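Phosphoribulokinase 1 (Rhodobacter sphaeroides, PDB 1A7J) catalyses the ATP-dependent phosphorylation of D-ribulose 5-phosphate to D-ribulose 1,5-bisphosphate in the Calvin cycle. Local coordinates at residues F84-Y87 / G91-R94; D42-F47 / K78-V83. All coordinates share one frame; numbering follows the deposited sequence.

Contact 1. Residues F84-Y87 / G91-R94; sequences FREY and GQGR
Glu86 and Tyr87 meet Gly91 and Gln92 where helix 77-90 ends and the chain turns back along it, a C-terminal helix end with a glycine at the C' position. Gly91 takes a positive phi of 83°, which swings the chain out of the helix. Its amide still faces back: Gly91 N donates a hydrogen bond to Glu86 O at 3.3 Å, and makes a second, weak one to Tyr87 O at 2.9 Å. Thr90 OG1 is also hydrogen-bonded to Glu86 O, which is therefore held by two partners. The Glu86 side chain, bent at chi2, runs out across the returning chain, its CG 3.6 Å from Gln92 O and its OE2 3.9 Å from Gly93 CA. An alanine here would keep CB beside Gln92 O, but Gly93 CA would probably lose the cover of the carboxylate, and Arg94, which pairs with Glu79, a more distant acidic neighbour. Tyr87 turns the other way, onto strands 7-11, 36-40 and 127-132. With CG anti to the backbone N (chi1 -165°), its ring lies where Gly91 CA covers one face near the rim, 4.1 Å from Tyr87 CD1.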
ATOM      1  N   PHE A  84      10.196   4.727  11.047  1.00 26.55           N
ATOM      2  CA  PHE A  84       8.909   5.142  11.567  1.00 29.40           C
ATOM      3  C   PHE A  84       9.054   5.583  13.017  1.00 36.98           C
ATOM      4  O   PHE A  84       8.507   6.610  13.410  1.00 36.11           O
ATOM      5  CB  PHE A  84       7.917   3.991  11.474  1.00 30.16           C
ATOM      6  CG  PHE A  84       7.192   3.917  10.165  1.00 27.43           C
ATOM      7  CD1 PHE A  84       7.662   4.599   9.055  1.00 22.74           C
ATOM      8  CD2 PHE A  84       5.968   3.266  10.080  1.00 23.95           C
ATOM      9  CE1 PHE A  84       6.906   4.656   7.887  1.00 28.77           C
ATOM     10  CE2 PHE A  84       5.219   3.312   8.923  1.00 20.69           C
ATOM     11  CZ  PHE A  84       5.679   4.015   7.826  1.00 21.40           C
ATOM     12  N   ARG A  85       9.843   4.827  13.787  1.00 45.80           N
ATOM     13  CA  ARG A  85      10.276   5.194  15.147  1.00 50.98           C
ATOM     14  C   ARG A  85      10.926   6.584  15.198  1.00 50.50           C
ATOM     15  O   ARG A  85      10.610   7.401  16.059  1.00 50.26           O
ATOM     16  CB  ARG A  85      11.289   4.158  15.660  1.00 54.40           C
ATOM     17  CG  ARG A  85      11.115   3.711  17.102  1.00 61.89           C
ATOM     18  CD  ARG A  85      11.242   2.188  17.224  1.00 73.55           C
ATOM     19  NE  ARG A  85      12.512   1.753  17.803  1.00 84.77           N
ATOM     20  CZ  ARG A  85      13.470   1.106  17.138  1.00 88.79           C
ATOM     21  NH1 ARG A  85      13.511   1.142  15.813  1.00 88.33           N
ATOM     22  NH2 ARG A  85      14.485   0.560  17.801  1.00 92.16           N
ATOM     23  N   GLU A  86      11.825   6.843  14.253  1.00 49.02           N
ATOM     24  CA  GLU A  86      12.614   8.069  14.224  1.00 47.69           C
ATOM     25  C   GLU A  86      11.810   9.286  13.800  1.00 46.19           C
ATOM     26  O   GLU A  86      12.003  10.373  14.331  1.00 46.47           O
ATOM     27  CB  GLU A  86      13.800   7.904  13.282  1.00 50.59           C
ATOM     28  CG  GLU A  86      15.046   8.585  13.748  1.00 46.93           C
ATOM     29  CD  GLU A  86      16.279   7.823  13.354  1.00 53.40           C
ATOM     30  OE1 GLU A  86      16.678   6.897  14.115  1.00 53.26           O
ATOM     31  OE2 GLU A  86      16.842   8.159  12.282  1.00 50.82           O
ATOM     32  N   TYR A  87      10.926   9.122  12.823  1.00 42.52           N
ATOM     33  CA  TYR A  87      10.060  10.221  12.433  1.00 38.42           C
ATOM     34  C   TYR A  87       9.225  10.686  13.611  1.00 32.37           C
ATOM     35  O   TYR A  87       9.236  11.857  13.952  1.00 31.33           O
ATOM     36  CB  TYR A  87       9.132   9.816  11.308  1.00 40.68           C
ATOM     37  CG  TYR A  87       8.495  11.011  10.673  1.00 37.11           C
ATOM     38  CD1 TYR A  87       9.180  11.742   9.723  1.00 39.25           C
ATOM     39  CD2 TYR A  87       7.273  11.497  11.119  1.00 36.09           C
ATOM     40  CE1 TYR A  87       8.673  12.922   9.228  1.00 39.00           C
ATOM     41  CE2 TYR A  87       6.753  12.683  10.631  1.00 37.29           C
ATOM     42  CZ  TYR A  87       7.460  13.388   9.682  1.00 40.62           C
ATOM     43  OH  TYR A  87       6.946  14.540   9.141  1.00 53.08           O
ATOM     44  N   GLY A  91      11.605  13.592  13.809  1.00 48.83           N
ATOM     45  CA  GLY A  91      11.265  14.029  12.467  1.00 48.63           C
ATOM     46  C   GLY A  91      12.397  13.859  11.480  1.00 49.42           C
ATOM     47  O   GLY A  91      12.447  14.562  10.470  1.00 51.98           O
ATOM     48  N   GLN A  92      13.374  13.017  11.817  1.00 47.75           N
ATOM     49  CA  GLN A  92      14.357  12.601  10.821  1.00 47.17           C
ATOM     50  C   GLN A  92      14.253  11.125  10.466  1.00 42.95           C
ATOM     51  O   GLN A  92      13.493  10.372  11.090  1.00 39.71           O
ATOM     52  CB  GLN A  92      15.799  12.931  11.248  1.00 52.25           C
ATOM     53  CG  GLN A  92      15.994  13.369  12.680  1.00 63.21           C
ATOM     54  CD  GLN A  92      16.830  12.394  13.506  1.00 69.66           C
ATOM     55  OE1 GLN A  92      17.194  11.309  13.044  1.00 79.70           O
ATOM     56  NE2 GLN A  92      17.105  12.767  14.753  1.00 67.68           N
ATOM     57  N   GLY A  93      14.870  10.790   9.333  1.00 37.70           N
ATOM     58  CA  GLY A  93      15.113   9.408   8.966  1.00 35.36           C
ATOM     59  C   GLY A  93      15.657   9.316   7.556  1.00 36.43           C
ATOM     60  O   GLY A  93      16.055  10.324   6.973  1.00 37.01           O
ATOM     61  N   ARG A  94      15.624   8.120   6.985  1.00 40.28           N
ATOM     62  CA  ARG A  94      16.200   7.909   5.666  1.00 47.80           C
ATOM     63  C   ARG A  94      15.164   7.309   4.737  1.00 46.02           C
ATOM     64  O   ARG A  94      14.108   6.880   5.197  1.00 50.60           O
ATOM     65  CB  ARG A  94      17.405   6.975   5.765  1.00 50.92           C
ATOM     66  CG  ARG A  94      18.302   7.220   6.974  1.00 66.58           C
ATOM     67  CD  ARG A  94      18.522   5.942   7.764  1.00 78.72           C
ATOM     68  NE  ARG A  94      19.162   4.908   6.950  1.00 90.93           N
ATOM     69  CZ  ARG A  94      19.783   3.836   7.441  1.00 97.17           C
ATOM     70  NH1 ARG A  94      19.854   3.641   8.753  1.00  0.00           N
ATOM     71  NH2 ARG A  94      20.334   2.949   6.617  1.00 94.96           N
TER

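Contact 2. Residues D42-F47 / K78-V83; sequences DAFHRF and KELERV
Phe44 carries its CG beside the backbone N and anti to its carbonyl carbon (chi1 -69°), which sends the ring out toward helix 77-90; Leu80 answers with CG anti to its own backbone N (chi1 172°) and a turn at chi2 that brings CD1 over that ring. Leu80 CD1 lies almost exactly above the centre of the Phe44 ring, 4.2 Å from its centroid and 4° off the normal, a clean CH-pi contact. The two side chains cross at about a right angle. One side of the ring also reaches the helix itself: Phe44 CE2 is 3.8 Å from Leu80 CA, and Phe44 CD2 is 3.9 Å from the side-chain atom Leu80 CB. Glu79 adds its carbonyl carbon, 4.1 Å from Phe44 CE2 and oblique to the ring, while its carboxylate goes elsewhere, to a salt bridge with Arg94. In this P-loop kinase fold, segment 42-47 leaves the end of strand 36-40, and the contact ties that exit to the helix. Phe44 and Val83 both rest on Ile39 of the strand, and Trp118 meets the Phe44 ring edge-to-face. Two residues before Phe44, Asp42 belongs to the catalytic site; Asp42 O accepts the turn-closing bond from His45 N at 3.1 Å and lies above one face of the His45 ring. Beyond Phe44, Arg46 pairs with Glu76, just ahead of the helix.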
ATOM      1  N   ASP A  42       8.856   0.301  -2.136  1.00 29.77           N
ATOM      2  CA  ASP A  42       9.863  -0.475  -2.854  1.00 37.33           C
ATOM      3  C   ASP A  42      11.230  -0.249  -2.240  1.00 36.02           C
ATOM      4  O   ASP A  42      12.056  -1.153  -2.188  1.00 40.72           O
ATOM      5  CB  ASP A  42       9.909  -0.076  -4.328  1.00 42.46           C
ATOM      6  CG  ASP A  42       8.593  -0.304  -5.036  1.00 46.42           C
ATOM      7  OD1 ASP A  42       8.280  -1.476  -5.337  1.00 42.55           O
ATOM      8  OD2 ASP A  42       7.875   0.688  -5.295  1.00 56.42           O
ATOM      9  N   ALA A  43      11.434   0.949  -1.716  1.00 28.09           N
ATOM     10  CA  ALA A  43      12.709   1.331  -1.169  1.00 26.12           C
ATOM     11  C   ALA A  43      13.218   0.439  -0.045  1.00 29.45           C
ATOM     12  O   ALA A  43      14.340   0.615   0.420  1.00 36.10           O
ATOM     13  CB  ALA A  43      12.632   2.727  -0.698  1.00 16.54           C
ATOM     14  N   PHE A  44      12.374  -0.446   0.479  1.00 29.49           N
ATOM     15  CA  PHE A  44      12.801  -1.309   1.588  1.00 26.51           C
ATOM     16  C   PHE A  44      12.706  -2.789   1.297  1.00 26.44           C
ATOM     17  O   PHE A  44      12.503  -3.590   2.210  1.00 28.48           O
ATOM     18  CB  PHE A  44      12.018  -0.997   2.857  1.00 15.38           C
ATOM     19  CG  PHE A  44      12.335   0.330   3.439  1.00 19.33           C
ATOM     20  CD1 PHE A  44      11.832   1.486   2.867  1.00 18.49           C
ATOM     21  CD2 PHE A  44      13.132   0.428   4.562  1.00 18.03           C
ATOM     22  CE1 PHE A  44      12.104   2.721   3.405  1.00 15.97           C
ATOM     23  CE2 PHE A  44      13.414   1.662   5.106  1.00 19.50           C
ATOM     24  CZ  PHE A  44      12.897   2.812   4.523  1.00 21.36           C
ATOM     25  N   HIS A  45      12.850  -3.151   0.024  1.00 28.48           N
ATOM     26  CA  HIS A  45      13.121  -4.531  -0.349  1.00 24.82           C
ATOM     27  C   HIS A  45      14.551  -4.832   0.024  1.00 24.19           C
ATOM     28  O   HIS A  45      15.425  -4.009  -0.195  1.00 25.99           O
ATOM     29  CB  HIS A  45      12.944  -4.726  -1.847  1.00 27.37           C
ATOM     30  CG  HIS A  45      11.518  -4.749  -2.294  1.00 22.06           C
ATOM     31  ND1 HIS A  45      11.158  -4.614  -3.614  1.00 29.32           N
ATOM     32  CD2 HIS A  45      10.368  -4.890  -1.604  1.00 29.72           C
ATOM     33  CE1 HIS A  45       9.842  -4.664  -3.723  1.00 23.79           C
ATOM     34  NE2 HIS A  45       9.337  -4.831  -2.510  1.00 32.25           N
ATOM     35  N   ARG A  46      14.790  -6.012   0.576  1.00 26.52           N
ATOM     36  CA  ARG A  46      16.137  -6.423   0.937  1.00 33.41           C
ATOM     37  C   ARG A  46      17.066  -6.528  -0.280  1.00 41.81           C
ATOM     38  O   ARG A  46      18.257  -6.172  -0.205  1.00 51.89           O
ATOM     39  CB  ARG A  46      16.091  -7.758   1.689  1.00 32.73           C
ATOM     40  CG  ARG A  46      17.309  -8.031   2.560  1.00 36.83           C
ATOM     41  CD  ARG A  46      16.915  -8.616   3.914  1.00 47.39           C
ATOM     42  NE  ARG A  46      17.246  -7.729   5.038  1.00 58.21           N
ATOM     43  CZ  ARG A  46      16.573  -7.695   6.187  1.00 62.26           C
ATOM     44  NH1 ARG A  46      15.457  -8.403   6.327  1.00 65.56           N
ATOM     45  NH2 ARG A  46      16.980  -6.912   7.180  1.00 63.92           N
ATOM     46  N   PHE A  47      16.529  -6.987  -1.410  1.00 44.15           N
ATOM     47  CA  PHE A  47      17.375  -7.332  -2.550  1.00 43.37           C
ATOM     48  C   PHE A  47      17.043  -6.528  -3.780  1.00 44.43           C
ATOM     49  O   PHE A  47      15.876  -6.239  -4.052  1.00 40.34           O
ATOM     50  CB  PHE A  47      17.258  -8.819  -2.881  1.00 42.63           C
ATOM     51  CG  PHE A  47      17.562  -9.727  -1.734  1.00 41.70           C
ATOM     52  CD1 PHE A  47      18.825  -9.716  -1.150  1.00 46.22           C
ATOM     53  CD2 PHE A  47      16.593 -10.596  -1.236  1.00 41.32           C
ATOM     54  CE1 PHE A  47      19.121 -10.559  -0.092  1.00 47.93           C
ATOM     55  CE2 PHE A  47      16.879 -11.445  -0.177  1.00 42.52           C
ATOM     56  CZ  PHE A  47      18.144 -11.425   0.397  1.00 43.59           C
ATOM     57  N   LYS A  78      12.770  -4.026   9.730  1.00 31.81           N
ATOM     58  CA  LYS A  78      13.072  -3.326  10.986  1.00 37.35           C
ATOM     59  C   LYS A  78      13.763  -1.981  10.778  1.00 39.39           C
ATOM     60  O   LYS A  78      13.751  -1.127  11.662  1.00 43.90           O
ATOM     61  CB  LYS A  78      13.913  -4.202  11.914  1.00 36.44           C
ATOM     62  N   GLU A  79      14.407  -1.820   9.628  1.00 33.85           N
ATOM     63  CA  GLU A  79      14.867  -0.512   9.205  1.00 32.58           C
ATOM     64  C   GLU A  79      13.662   0.381   8.970  1.00 32.92           C
ATOM     65  O   GLU A  79      13.621   1.504   9.468  1.00 36.62           O
ATOM     66  CB  GLU A  79      15.698  -0.637   7.934  1.00 37.62           C
ATOM     67  CG  GLU A  79      17.178  -0.377   8.139  1.00 43.62           C
ATOM     68  CD  GLU A  79      17.481   1.098   8.277  1.00 53.04           C
ATOM     69  OE1 GLU A  79      17.261   1.833   7.290  1.00 60.00           O
ATOM     70  OE2 GLU A  79      17.895   1.528   9.379  1.00 55.69           O
ATOM     71  N   LEU A  80      12.625  -0.176   8.338  1.00 30.64           N
ATOM     72  CA  LEU A  80      11.379   0.551   8.107  1.00 26.31           C
ATOM     73  C   LEU A  80      10.737   0.903   9.425  1.00 27.48           C
ATOM     74  O   LEU A  80      10.271   2.026   9.598  1.00 28.25           O
ATOM     75  CB  LEU A  80      10.405  -0.283   7.285  1.00 26.43           C
ATOM     76  CG  LEU A  80       8.996   0.296   7.146  1.00 22.47           C
ATOM     77  CD1 LEU A  80       9.101   1.548   6.357  1.00 20.56           C
ATOM     78  CD2 LEU A  80       8.074  -0.674   6.445  1.00 16.56           C
ATOM     79  N   GLU A  81      10.788  -0.023  10.381  1.00 25.60           N
ATOM     80  CA  GLU A  81      10.328   0.278  11.727  1.00 24.54           C
ATOM     81  C   GLU A  81      11.213   1.337  12.369  1.00 25.56           C
ATOM     82  O   GLU A  81      10.709   2.227  13.046  1.00 25.78           O
ATOM     83  CB  GLU A  81      10.332  -0.962  12.611  1.00 29.68           C
ATOM     84  CG  GLU A  81      10.333  -0.615  14.105  1.00 33.00           C
ATOM     85  CD  GLU A  81      10.186  -1.808  15.026  1.00 32.18           C
ATOM     86  OE1 GLU A  81       9.053  -2.280  15.189  1.00 40.10           O
ATOM     87  OE2 GLU A  81      11.176  -2.225  15.661  1.00 46.08           O
ATOM     88  N   ARG A  82      12.530   1.244  12.192  1.00 27.20           N
ATOM     89  CA  ARG A  82      13.411   2.189  12.863  1.00 22.31           C
ATOM     90  C   ARG A  82      13.081   3.564  12.390  1.00 23.85           C
ATOM     91  O   ARG A  82      12.908   4.453  13.210  1.00 25.73           O
ATOM     92  CB  ARG A  82      14.852   1.902  12.588  1.00 15.66           C
ATOM     93  N   VAL A  83      12.833   3.701  11.088  1.00 21.89           N
ATOM     94  CA  VAL A  83      12.547   5.013  10.497  1.00 23.25           C
ATOM     95  C   VAL A  83      11.199   5.588  10.929  1.00 24.85           C
ATOM     96  O   VAL A  83      11.080   6.787  11.178  1.00 26.30           O
ATOM     97  CB  VAL A  83      12.604   4.975   8.970  1.00 24.23           C
ATOM     98  CG1 VAL A  83      12.171   6.293   8.415  1.00 23.81           C
ATOM     99  CG2 VAL A  83      14.015   4.718   8.517  1.00 25.79           C
TER

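Overall arrangement
From the N terminus, the chain leaves strand 36-40, passes through 42-47, runs out through helix 49-62 and returns at helix 77-90, where contact 2 closes a loop of thirty residues. Only then does contact 1 open, further along the same helix; it spans the last three residues of the helix, folding the chain that leaves it back against its own end. The two are in series, neither nesting nor crossing, with centres about 12 Å apart. Arg94, at the end of contact 1, joins them: Arg94 NH1 forms a salt bridge with Glu79 OE2 at 2.9 Å, and Arg94 O packs on Val83 CG1. Helix 77-90 is thus tied to the loop after strand 36-40 and to the chain entering strand 94-95.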